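Local coordinates for protein putative glycoside hydrolase (Bacteroides ovatus, PDB 4ONZ) that is of unconfirmed function but is a putative glycoside hydrolase of a superfamily whose catalytic domains are five-bladed beta-propellers, at residues V44-E48 against R97-P101; L261-G265 against T321-E325; V102-A106 against L154-K159. One frame throughout, in Å; residues are numbered along the deposited sequence.

In the fold
Interactions 1 and 3 are neighbours, with centres 13 Å apart, and share one run of chain: residues 97-101 of interaction 1 pass straight into 102-106 of interaction 3. The two also touch, Leu98 CD1 packing on Lys155 CG at 4.1 Å. Both are peripheral, about 20 and 17 Å from the centre of the chain, and lie where the connection from strand 96-97 leads toward the next sheet. Interaction 2 is deeply buried, its centre about 8 Å from that of the chain, and about 25 and 24 Å from the centres of interactions 1 and 3. There the side chain of Phe323 lies about 3 Å from a bound unknown ligand, which probably came from the crystallisation liquor.

Interaction 1. Residues V44-E48 against R97-P101; sequences VKWEE and RLDNP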
# COMPACT_ATOMS: atom_id res chain seq x y z
N VAL A 44 22.76 -12.80 1.68
CA VAL A 44 22.00 -12.02 2.65
C VAL A 44 20.69 -12.72 2.97
O VAL A 44 20.01 -13.19 2.06
CB VAL A 44 21.73 -10.60 2.09
CG1 VAL A 44 20.75 -9.84 2.97
CG2 VAL A 44 23.03 -9.83 1.95
N LYS A 45 20.37 -12.81 4.26
CA LYS A 45 19.10 -13.39 4.73
C LYS A 45 18.10 -12.24 4.63
O LYS A 45 17.81 -11.56 5.61
CB LYS A 45 19.22 -13.93 6.15
CG LYS A 45 20.21 -15.07 6.33
CD LYS A 45 20.09 -15.64 7.74
CE LYS A 45 21.04 -16.78 8.03
NZ LYS A 45 22.43 -16.32 8.26
N TRP A 46 17.58 -12.07 3.43
CA TRP A 46 16.76 -10.91 3.07
C TRP A 46 15.36 -10.81 3.68
O TRP A 46 14.74 -9.75 3.59
CB TRP A 46 16.68 -10.82 1.55
CG TRP A 46 15.97 -11.97 0.91
CD1 TRP A 46 16.50 -13.19 0.58
CD2 TRP A 46 14.59 -12.02 0.55
NE1 TRP A 46 15.53 -13.99 0.02
CE2 TRP A 46 14.35 -13.29 -0.01
CE3 TRP A 46 13.54 -11.10 0.63
CZ2 TRP A 46 13.09 -13.67 -0.48
CZ3 TRP A 46 12.29 -11.47 0.16
CH2 TRP A 46 12.07 -12.74 -0.39
N GLU A 47 14.85 -11.88 4.28
CA GLU A 47 13.51 -11.88 4.89
C GLU A 47 13.52 -12.52 6.27
O GLU A 47 12.52 -13.08 6.71
CB GLU A 47 12.53 -12.59 3.97
CG GLU A 47 12.92 -14.01 3.59
CD GLU A 47 11.93 -14.66 2.65
OE1 GLU A 47 10.84 -14.08 2.44
OE2 GLU A 47 12.24 -15.76 2.13
N GLU A 48 14.64 -12.40 6.97
CA GLU A 48 14.83 -13.04 8.26
C GLU A 48 14.11 -12.36 9.43
O GLU A 48 13.70 -13.04 10.36
CB GLU A 48 16.34 -13.17 8.53
CG GLU A 48 16.74 -14.09 9.69
CD GLU A 48 16.78 -13.40 11.04
OE1 GLU A 48 16.46 -12.20 11.12
OE2 GLU A 48 17.15 -14.06 12.03
N ARG A 97 6.23 -19.04 -2.29
CA ARG A 97 7.19 -17.95 -2.35
C ARG A 97 8.47 -18.27 -3.13
O ARG A 97 8.88 -19.41 -3.20
CB ARG A 97 7.55 -17.55 -0.92
CG ARG A 97 6.35 -17.03 -0.14
CD ARG A 97 6.49 -17.19 1.36
NE ARG A 97 7.56 -16.41 1.96
CZ ARG A 97 7.80 -16.38 3.27
NH1 ARG A 97 7.04 -17.08 4.12
NH2 ARG A 97 8.78 -15.64 3.75
N LEU A 98 9.07 -17.24 -3.72
CA LEU A 98 10.34 -17.37 -4.43
C LEU A 98 11.47 -17.17 -3.43
O LEU A 98 11.35 -16.36 -2.50
CB LEU A 98 10.47 -16.33 -5.55
CG LEU A 98 9.44 -16.34 -6.68
CD1 LEU A 98 9.71 -15.19 -7.64
CD2 LEU A 98 9.44 -17.68 -7.41
N ASP A 99 12.56 -17.89 -3.64
CA ASP A 99 13.74 -17.78 -2.77
C ASP A 99 14.49 -16.47 -2.92
O ASP A 99 15.25 -16.09 -2.02
CB ASP A 99 14.71 -18.94 -3.02
CG ASP A 99 14.21 -20.26 -2.46
OD1 ASP A 99 13.19 -20.28 -1.72
OD2 ASP A 99 14.85 -21.28 -2.76
N ASN A 100 14.32 -15.79 -4.05
CA ASN A 100 14.96 -14.49 -4.27
C ASN A 100 13.94 -13.37 -4.26
O ASN A 100 12.83 -13.54 -4.76
CB ASN A 100 15.70 -14.47 -5.60
CG ASN A 100 16.89 -15.41 -5.64
OD1 ASN A 100 17.11 -16.22 -4.74
ND2 ASN A 100 17.67 -15.31 -6.71
N PRO A 101 14.33 -12.19 -3.74
CA PRO A 101 13.40 -11.06 -3.76
C PRO A 101 13.26 -10.56 -5.18
O PRO A 101 14.13 -10.85 -6.02
CB PRO A 101 14.10 -10.02 -2.89
CG PRO A 101 15.55 -10.30 -3.10
CD PRO A 101 15.63 -11.80 -3.19
O HOH W 1 10.46 -16.69 0.28
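Trp46 and Glu47 meet the 97-101 segment through two quite different side-chain ends. The indole NE1 of Trp46 donates to Asp99 O at 2.9 Å, in a bent bond (139°) that reaches the oxygen from above the carbonyl plane. Pro101 covers one face of the same indole: its CD lies 3.8 Å from the centroid of the five-membered ring, almost on the normal, a CH-pi contact, while its CB reaches Trp46 CE3 at 3.7 Å. Proline suits the place because its rigid ring offers several C-H groups at once. The opposite face carries CG of Glu47, set between the backbone N and the carbonyl carbon (chi1 56°), which brings it over the indole.

Beyond CG the glutamate chain is extended, and its OE1 forms a salt bridge with Arg97 NH2 at 2.9 Å. The oxygen lies in the guanidinium plane but is approached from above the carboxylate. Glu47 OE2 accepts from a water (2.7 Å) that also donates to Leu98 O. In the second shell, Tyr67 OH bonds both Glu47 OE1 and Arg97 NE, and Thr33 OG1 bonds OE2. Ion pair and CH-pi contact together join the end of strand 42-45 to the chain leaving edge strand 96-97, consistent with the outer part of a propeller blade.

Interaction 2. Residues L261-G265 against T321-E325; sequences LVYNG and TVFIE
The side-chain amide of Asn264 lies stacked over one face of the Phe323 ring. The two planes are only 22° apart, and ND2 sits 3.5 Å above the middle of the ring. At the ring's edge, in its plane, is Glu325 OE1 from the same strand, and Tyr281 adds an edge-to-face partner. Phe323 reaches under the amide because its CG is trans to the backbone N (chi1 -168°).

The same amide is held flat by two hydrogen bonds to one residue. Ile324 N donates to Asn264 OD1 at 2.9 Å, and Asn264 ND2 donates to Ile324 O, also at 2.9 Å. The second bond is almost straight (174°), with the acceptor in the amide plane. Carrying a donor and an acceptor side by side, asparagine can thus serve both backbone polar groups of a buried residue, much as a neighbouring strand's peptide groups would. The pair of bonds fixes the amide's rotation, and no backbone bond links the segments here.

Alongside, branched aliphatic groups fill the remaining contact: Val262 CG1 meets Ile324 CG2 at 3.9 Å, and both side chains also rest on Pro250 of strand 245-255. The strands run roughly antiparallel, their axes 6.7 Å apart at closest approach. Such side-chain bridging between strand 258-266 of one sheet and the edge strand 322-330 of another is consistent with an inter-blade seam of a five-bladed beta-propeller.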
# COMPACT_ATOMS: atom_id res chain seq x y z
N LEU A 261 -11.30 5.31 -0.61
CA LEU A 261 -9.90 5.15 -0.30
C LEU A 261 -9.82 4.48 1.07
O LEU A 261 -10.33 5.02 2.06
CB LEU A 261 -9.18 6.50 -0.25
CG LEU A 261 -7.71 6.46 0.19
CD1 LEU A 261 -6.85 5.67 -0.80
CD2 LEU A 261 -7.15 7.86 0.40
N VAL A 262 -9.25 3.28 1.11
CA VAL A 262 -8.96 2.62 2.38
C VAL A 262 -7.63 3.21 2.85
O VAL A 262 -6.64 3.22 2.11
CB VAL A 262 -8.88 1.08 2.25
CG1 VAL A 262 -8.31 0.45 3.52
CG2 VAL A 262 -10.25 0.49 1.94
N TYR A 263 -7.61 3.73 4.07
CA TYR A 263 -6.40 4.34 4.59
C TYR A 263 -6.12 3.90 6.02
O TYR A 263 -6.98 3.37 6.71
CB TYR A 263 -6.47 5.87 4.47
CG TYR A 263 -7.39 6.58 5.46
CD1 TYR A 263 -8.73 6.77 5.18
CD2 TYR A 263 -6.88 7.10 6.64
CE1 TYR A 263 -9.55 7.44 6.07
CE2 TYR A 263 -7.69 7.78 7.53
CZ TYR A 263 -9.02 7.95 7.25
OH TYR A 263 -9.82 8.62 8.15
N ASN A 264 -4.87 4.09 6.42
CA ASN A 264 -4.42 3.70 7.73
C ASN A 264 -4.22 4.90 8.63
O ASN A 264 -3.54 5.86 8.26
CB ASN A 264 -3.12 2.95 7.59
CG ASN A 264 -3.29 1.69 6.78
OD1 ASN A 264 -3.96 0.77 7.20
ND2 ASN A 264 -2.69 1.65 5.60
N GLY A 265 -4.82 4.84 9.81
CA GLY A 265 -4.69 5.91 10.79
C GLY A 265 -3.80 5.45 11.91
O GLY A 265 -3.91 4.32 12.36
N THR A 321 -1.30 -4.01 16.10
CA THR A 321 -1.30 -2.98 15.06
C THR A 321 -1.48 -3.66 13.70
O THR A 321 -0.98 -4.77 13.48
CB THR A 321 -0.04 -2.10 15.12
OG1 THR A 321 -0.17 -1.01 14.20
CG2 THR A 321 1.23 -2.90 14.81
N VAL A 322 -2.22 -3.01 12.81
CA VAL A 322 -2.50 -3.54 11.47
C VAL A 322 -2.33 -2.43 10.44
O VAL A 322 -2.67 -1.27 10.71
CB VAL A 322 -3.91 -4.18 11.35
CG1 VAL A 322 -4.02 -5.35 12.32
CG2 VAL A 322 -5.02 -3.18 11.60
N PHE A 323 -1.79 -2.78 9.27
CA PHE A 323 -1.51 -1.80 8.21
C PHE A 323 -1.95 -2.38 6.88
O PHE A 323 -1.31 -3.31 6.36
CB PHE A 323 -0.02 -1.45 8.20
CG PHE A 323 0.31 -0.25 7.36
CD1 PHE A 323 0.18 1.03 7.88
CD2 PHE A 323 0.78 -0.40 6.07
CE1 PHE A 323 0.50 2.14 7.12
CE2 PHE A 323 1.11 0.71 5.31
CZ PHE A 323 0.97 1.98 5.83
N ILE A 324 -3.05 -1.84 6.36
CA ILE A 324 -3.71 -2.35 5.15
C ILE A 324 -3.04 -1.82 3.91
O ILE A 324 -2.89 -0.60 3.76
CB ILE A 324 -5.19 -1.94 5.10
CG1 ILE A 324 -5.90 -2.19 6.43
CG2 ILE A 324 -5.91 -2.65 3.96
CD1 ILE A 324 -5.78 -3.59 6.97
N GLU A 325 -2.66 -2.71 2.99
CA GLU A 325 -1.90 -2.25 1.82
C GLU A 325 -2.20 -2.96 0.50
O GLU A 325 -1.79 -2.47 -0.57
CB GLU A 325 -0.42 -2.32 2.19
CG GLU A 325 0.57 -1.64 1.25
CD GLU A 325 1.95 -1.51 1.86
OE1 GLU A 325 2.05 -1.46 3.12
OE2 GLU A 325 2.96 -1.47 1.11

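Interaction 3. Residues V102-A106 against L154-K159; sequences VLFPA and LKNWTK
Val102 and Leu103 form a classic beta bulge, both facing Val84 of strand 82-89, and it is this bulge that packs on the turn leading into strand 158-162. Val102 points into the turn. Its CB lies 3.4 Å from Lys155 O. With CG1 anti to the carbonyl carbon (chi1 -62°), CG2 falls between the backbone N and the carbonyl carbon and approaches Trp157 NE1 at 3.8 Å. A small beta-branched residue fits here, presenting one methyl to the peptide at Lys155 and the other to the indole. Trp157 in turn closes its own turn, NE1 donating a weak bond to Leu154 O, while CD1 comes obliquely to Val102 O.

That carbonyl also has a water between the segments. The water donates to Val102 O at 2.7 Å and accepts from Trp157 N at 2.9 Å, so two backbone groups too far apart for a direct bond are joined; its link to Lys155 O is weak.

Farther along, Leu103 CD1 touches Lys159 CE at 3.8 Å and also nears Trp157 CB. The lysine chain is extended beyond CG and runs past this methyl, its aliphatic part packing while its ammonium passes on to acidic partners. Asp114 is the strongest of these, Asp108 forms a second salt bridge, and Phe104 O accepts as well (NZ to O 2.9 Å), met from above the carbonyl plane. The two carboxylates would probably favour the charged form; the long, flexible lysine suits both apolar and acidic surroundings.

Met134 of strand 132-139 touches both Leu103 and Trp157, and Tyr136 of the same strand touches Lys159. Tyr86 of strand 82-89 touches Val102 and Lys155. The segments therefore join the outer edges of two successive four-stranded antiparallel sheets, 50-97 and 118-162, with helix 111-114 supplying Asp114 at the lysine end.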
# COMPACT_ATOMS: atom_id res chain seq x y z
N VAL A 102 12.20 -9.82 -5.47
CA VAL A 102 11.95 -9.34 -6.83
C VAL A 102 12.19 -7.85 -7.05
O VAL A 102 12.15 -7.39 -8.19
CB VAL A 102 10.54 -9.74 -7.34
CG1 VAL A 102 10.42 -11.25 -7.39
CG2 VAL A 102 9.45 -9.13 -6.46
N LEU A 103 12.40 -7.08 -5.97
CA LEU A 103 12.75 -5.66 -6.08
C LEU A 103 13.69 -5.38 -4.92
O LEU A 103 13.34 -5.63 -3.76
CB LEU A 103 11.54 -4.72 -6.03
CG LEU A 103 11.86 -3.23 -6.25
CD1 LEU A 103 12.41 -2.99 -7.64
CD2 LEU A 103 10.64 -2.35 -6.04
N PHE A 104 14.87 -4.88 -5.24
CA PHE A 104 15.91 -4.67 -4.25
C PHE A 104 16.95 -3.69 -4.76
O PHE A 104 17.02 -3.44 -5.96
CB PHE A 104 16.56 -6.03 -3.96
CG PHE A 104 16.91 -6.83 -5.20
CD1 PHE A 104 18.15 -6.67 -5.83
CD2 PHE A 104 16.01 -7.75 -5.73
CE1 PHE A 104 18.47 -7.40 -6.97
CE2 PHE A 104 16.33 -8.48 -6.87
CZ PHE A 104 17.56 -8.31 -7.49
N PRO A 105 17.76 -3.13 -3.84
CA PRO A 105 18.83 -2.27 -4.34
C PRO A 105 19.79 -3.12 -5.18
O PRO A 105 20.12 -4.23 -4.78
CB PRO A 105 19.50 -1.72 -3.07
CG PRO A 105 18.84 -2.35 -1.91
CD PRO A 105 17.65 -3.13 -2.37
N ALA A 106 20.17 -2.60 -6.34
CA ALA A 106 21.00 -3.35 -7.28
C ALA A 106 22.03 -2.47 -7.99
O ALA A 106 22.15 -1.28 -7.69
CB ALA A 106 20.10 -4.04 -8.30
N LEU A 154 5.39 -9.67 -12.93
CA LEU A 154 5.41 -9.53 -11.46
C LEU A 154 6.69 -10.03 -10.76
O LEU A 154 6.82 -9.90 -9.54
CB LEU A 154 4.17 -10.16 -10.82
CG LEU A 154 2.84 -9.55 -11.27
CD1 LEU A 154 1.66 -10.35 -10.75
CD2 LEU A 154 2.75 -8.10 -10.81
N LYS A 155 7.61 -10.60 -11.52
CA LYS A 155 8.88 -11.10 -11.00
C LYS A 155 10.05 -10.24 -11.46
O LYS A 155 11.02 -10.05 -10.72
CB LYS A 155 9.08 -12.55 -11.45
CG LYS A 155 7.99 -13.50 -10.96
CD LYS A 155 8.07 -14.85 -11.65
CE LYS A 155 6.98 -15.79 -11.16
NZ LYS A 155 7.03 -17.08 -11.89
N ASN A 156 9.95 -9.72 -12.69
CA ASN A 156 10.98 -8.85 -13.24
C ASN A 156 10.46 -7.42 -13.27
O ASN A 156 9.62 -7.05 -14.08
CB ASN A 156 11.39 -9.37 -14.61
CG ASN A 156 12.06 -10.73 -14.51
OD1 ASN A 156 13.14 -10.85 -13.94
ND2 ASN A 156 11.42 -11.75 -15.06
N TRP A 157 10.97 -6.62 -12.33
CA TRP A 157 10.57 -5.21 -12.16
C TRP A 157 11.60 -4.25 -12.72
O TRP A 157 12.79 -4.45 -12.53
CB TRP A 157 10.33 -4.88 -10.67
CG TRP A 157 9.14 -5.61 -10.16
CD1 TRP A 157 9.11 -6.86 -9.63
CD2 TRP A 157 7.79 -5.16 -10.21
NE1 TRP A 157 7.81 -7.22 -9.34
CE2 TRP A 157 6.98 -6.18 -9.67
CE3 TRP A 157 7.17 -3.97 -10.64
CZ2 TRP A 157 5.60 -6.07 -9.58
CZ3 TRP A 157 5.79 -3.86 -10.54
CH2 TRP A 157 5.02 -4.90 -10.01
N THR A 158 11.12 -3.22 -13.41
CA THR A 158 11.99 -2.18 -13.97
C THR A 158 11.75 -0.90 -13.16
O THR A 158 10.63 -0.44 -13.08
CB THR A 158 11.64 -1.92 -15.45
OG1 THR A 158 11.76 -3.14 -16.19
CG2 THR A 158 12.55 -0.86 -16.06
N LYS A 159 12.80 -0.36 -12.54
CA LYS A 159 12.67 0.89 -11.77
C LYS A 159 12.58 2.03 -12.77
O LYS A 159 13.20 1.98 -13.82
CB LYS A 159 13.87 1.12 -10.85
CG LYS A 159 14.02 0.06 -9.75
CD LYS A 159 15.30 0.23 -8.96
CE LYS A 159 15.56 -0.96 -8.04
NZ LYS A 159 16.85 -0.85 -7.33
O HOH W 2 13.21 -7.46 -10.65